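Local coordinates for protein predicted acyltransferase with acyl-CoA N-acyltransferase domain (Escherichia coli, PDB 4RS2) that binds coenzyme A and probably transfers acyl groups from acyl-CoA as a GNAT-family N-acetyltransferase, and on overexpression suppresses silencing by small RNAs, at residues Ile30-Leu33 with Leu34-Phe38. Sequence-based numbering, arbitrary orientation. Where two conformers were deposited one is given.
Sequences IDAL and LRRSF. With COA (coenzyme A), chain C.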
loop_
_atom_site.group_PDB
_atom_site.type_symbol
_atom_site.label_atom_id
_atom_site.label_comp_id
_atom_site.label_asym_id
_atom_site.label_seq_id
_atom_site.Cartn_x
_atom_site.Cartn_y
_atom_site.Cartn_z
ATOM N N ILE A 30 10.571 -3.808 -9.551
ATOM C CA ILE A 30 9.925 -3.629 -8.257
ATOM C C ILE A 30 10.828 -4.198 -7.177
ATOM O O ILE A 30 11.038 -3.572 -6.121
ATOM C CB ILE A 30 8.534 -4.292 -8.247
ATOM C CG1 ILE A 30 7.567 -3.566 -9.211
ATOM C CG2 ILE A 30 7.931 -4.290 -6.868
ATOM C CD1 ILE A 30 6.369 -4.390 -9.581
ATOM N N ASP A 31 11.366 -5.399 -7.430
ATOM C CA ASP A 31 12.206 -6.036 -6.424
ATOM C C ASP A 31 13.409 -5.204 -6.103
ATOM O O ASP A 31 13.764 -5.056 -4.907
ATOM C CB ASP A 31 12.630 -7.435 -6.868
ATOM C CG ASP A 31 13.234 -8.271 -5.739
ATOM O OD1 ASP A 31 12.462 -8.908 -5.002
ATOM O OD2 ASP A 31 14.469 -8.328 -5.617
ATOM N N ALA A 32 14.020 -4.597 -7.127
ATOM C CA ALA A 32 15.225 -3.825 -6.937
ATOM C C ALA A 32 14.891 -2.566 -6.179
ATOM O O ALA A 32 15.643 -2.162 -5.295
ATOM C CB ALA A 32 15.895 -3.519 -8.267
ATOM N N LEU A 33 13.779 -1.930 -6.535
ATOM C CA LEU A 33 13.337 -0.750 -5.794
ATOM C C LEU A 33 13.102 -1.039 -4.308
ATOM O O LEU A 33 13.512 -0.259 -3.424
ATOM C CB LEU A 33 12.050 -0.200 -6.400
ATOM C CG LEU A 33 11.415 0.957 -5.652
ATOM C CD1 LEU A 33 12.252 2.240 -5.704
ATOM C CD2 LEU A 33 10.046 1.172 -6.255
ATOM N N LEU A 34 12.449 -2.167 -4.021
ATOM C CA LEU A 34 12.139 -2.502 -2.632
ATOM C C LEU A 34 13.394 -2.843 -1.849
ATOM O O LEU A 34 13.520 -2.459 -0.680
ATOM C CB LEU A 34 11.102 -3.650 -2.566
ATOM C CG LEU A 34 9.728 -3.246 -3.163
ATOM C CD1 LEU A 34 8.792 -4.428 -3.185
ATOM C CD2 LEU A 34 9.117 -2.083 -2.428
ATOM N N ARG A 35 14.342 -3.516 -2.475
ATOM C CA ARG A 35 15.578 -3.850 -1.770
ATOM C C ARG A 35 16.436 -2.655 -1.445
ATOM O O ARG A 35 17.124 -2.631 -0.406
ATOM C CB ARG A 35 16.391 -4.849 -2.576
ATOM C CG ARG A 35 15.765 -6.217 -2.615
ATOM C CD ARG A 35 16.594 -7.256 -3.350
ATOM N NE ARG A 35 15.936 -8.555 -3.268
ATOM C CZ ARG A 35 16.175 -9.477 -2.334
ATOM N NH1 ARG A 35 17.122 -9.298 -1.421
ATOM N NH2 ARG A 35 15.469 -10.602 -2.328
ATOM N N ARG A 36 16.400 -1.666 -2.327
ATOM C CA ARG A 36 17.210 -0.475 -2.134
ATOM C C ARG A 36 16.546 0.577 -1.253
ATOM O O ARG A 36 17.247 1.380 -0.658
ATOM C CB ARG A 36 17.685 0.116 -3.471
ATOM C CG ARG A 36 16.655 0.739 -4.386
ATOM C CD ARG A 36 17.351 1.385 -5.594
ATOM N NE ARG A 36 16.393 1.947 -6.544
ATOM C CZ ARG A 36 15.834 1.284 -7.563
ATOM N NH1 ARG A 36 16.136 0.017 -7.808
ATOM N NH2 ARG A 36 14.976 1.899 -8.352
ATOM N N SER A 37 15.220 0.510 -1.126
ATOM C CA SER A 37 14.425 1.522 -0.409
ATOM C C SER A 37 14.165 1.265 1.061
ATOM O O SER A 37 13.918 2.214 1.809
ATOM C CB SER A 37 13.081 1.701 -1.086
ATOM O OG SER A 37 13.258 2.235 -2.378
ATOM N N PHE A 38 14.227 0.003 1.477
ATOM C CA PHE A 38 13.993 -0.366 2.837
ATOM C C PHE A 38 15.264 -0.789 3.517
ATOM O O PHE A 38 16.263 -1.070 2.858
ATOM C CB PHE A 38 12.897 -1.434 2.929
ATOM C CG PHE A 38 11.553 -0.903 2.526
ATOM C CD1 PHE A 38 10.768 -0.258 3.440
ATOM C CD2 PHE A 38 11.112 -0.999 1.223
ATOM C CE1 PHE A 38 9.538 0.268 3.091
ATOM C CE2 PHE A 38 9.888 -0.455 0.854
ATOM C CZ PHE A 38 9.107 0.179 1.788
HETATM N N1A COA C . 7.054 11.258 7.381
HETATM C C2A COA C . 5.989 12.089 7.267
HETATM N N3A COA C . 5.590 12.602 6.090
HETATM C C4A COA C . 6.251 12.260 4.949
HETATM C C5A COA C . 7.402 11.372 4.996
HETATM C C6A COA C . 7.781 10.858 6.313
HETATM N N6A COA C . 8.835 10.014 6.395
HETATM N N7A COA C . 7.854 11.232 3.742
HETATM C C8A COA C . 7.051 11.973 2.950
HETATM N N9A COA C . 6.133 12.605 3.667
HETATM C C1B COA C . 5.066 13.469 3.156
HETATM C C2B COA C . 5.510 14.575 2.218
HETATM O O2B COA C . 6.091 15.682 2.921
HETATM C C3B COA C . 4.214 14.893 1.526
HETATM O O3B COA C . 3.385 15.682 2.389
HETATM P P3B COA C . 2.071 16.463 1.852
HETATM O O7A COA C . 1.760 15.965 0.455
HETATM O O8A COA C . 1.004 16.237 2.849
HETATM O O9A COA C . 2.503 17.889 1.859
HETATM C C4B COA C . 3.565 13.518 1.383
HETATM O O4B COA C . 4.212 12.659 2.334
HETATM C C5B COA C . 3.704 12.936 -0.009
HETATM O O5B COA C . 5.071 13.012 -0.427
HETATM P P1A COA C . 5.624 12.388 -1.801
HETATM O O1A COA C . 6.593 13.337 -2.439
HETATM O O2A COA C . 4.435 11.849 -2.541
HETATM O O3A COA C . 6.456 11.104 -1.270
HETATM P P2A COA C . 8.037 10.917 -1.081
HETATM O O4A COA C . 8.761 10.997 -2.360
HETATM O O5A COA C . 8.565 11.825 0.015
HETATM O O6A COA C . 8.041 9.376 -0.615
HETATM C CBP COA C . 8.148 7.543 0.964
HETATM C CCP COA C . 7.714 8.975 0.716
HETATM C CDP COA C . 7.843 7.138 2.400
HETATM C CEP COA C . 7.343 6.680 0.008
HETATM C CAP COA C . 9.658 7.460 0.667
HETATM O OAP COA C . 10.405 8.335 1.542
HETATM C C9P COA C . 10.234 6.068 0.743
HETATM O O9P COA C . 10.135 5.260 -0.196
HETATM N N8P COA C . 10.915 5.794 1.856
HETATM C C7P COA C . 11.609 4.531 2.029
HETATM C C6P COA C . 10.652 3.469 2.525
HETATM C C5P COA C . 10.212 3.813 3.927
HETATM O O5P COA C . 9.112 4.288 4.139
HETATM N N4P COA C . 11.083 3.555 4.893
HETATM C C3P COA C . 10.760 3.708 6.299
HETATM C C2P COA C . 11.120 2.434 7.063
HETATM S S1P COA C . 9.856 2.047 8.302
HETATM O O HOH W 1 13.240 -11.056 -4.089
#
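Ile30-Leu33 and Leu34-Ser37 are consecutive turns of helix 27-37, the first helix of the GNAT fold, whose C-terminal end meets the pantetheine arm of coenzyme A; Phe38 is the first residue beyond it. Regular i to i+4 bonds carry the helix forward, Leu34 N to Ile30 O (2.9 Å), Arg35 N to Asp31 O and Arg36 N to Ala32 O; the next, from Ser37 N to Leu33 O, is weak. On the flank facing helix 42-53, where both touch Ala44, Asp31 and Arg35 form an i to i+4 salt bridge. Arg35 NE donates to the syn side of Asp31 OD2 at 2.8 Å, almost within the guanidinium plane, while the two flat groups are turned 43° apart. A water closes the ring, donating to Asp31 OD1 and accepting from Arg35 NH2, and Arg35 NH1 reaches Asp41 in a second salt bridge. On the buried side Ile30 CG2 lies alongside Leu34 CD1 (3.8 Å); Ile30 rests on Val69 and Tyr72, and Leu34 on Pro92 and Ala94, which fastens the helix to the sheet. In the conformer described, Arg36 CG sits between the backbone N and the carbonyl carbon (chi1 69°), which turns the extended chain back along the helix: its guanidinium lays one face over Leu33 CA, NH1 comes 3.6 Å from Ala32 CB, and NH2 continues to a salt bridge with Asp96. Beyond the last turn, Phe38 sets a ring face against the ligand, its CE1 3.4 Å from C6P of coenzyme A. Beside it Ser37 OG, held next to its own backbone N by chi1 of -65°, donates back to Leu33 O at 2.7 Å and touches Leu33 CD1 at 3.5 Å.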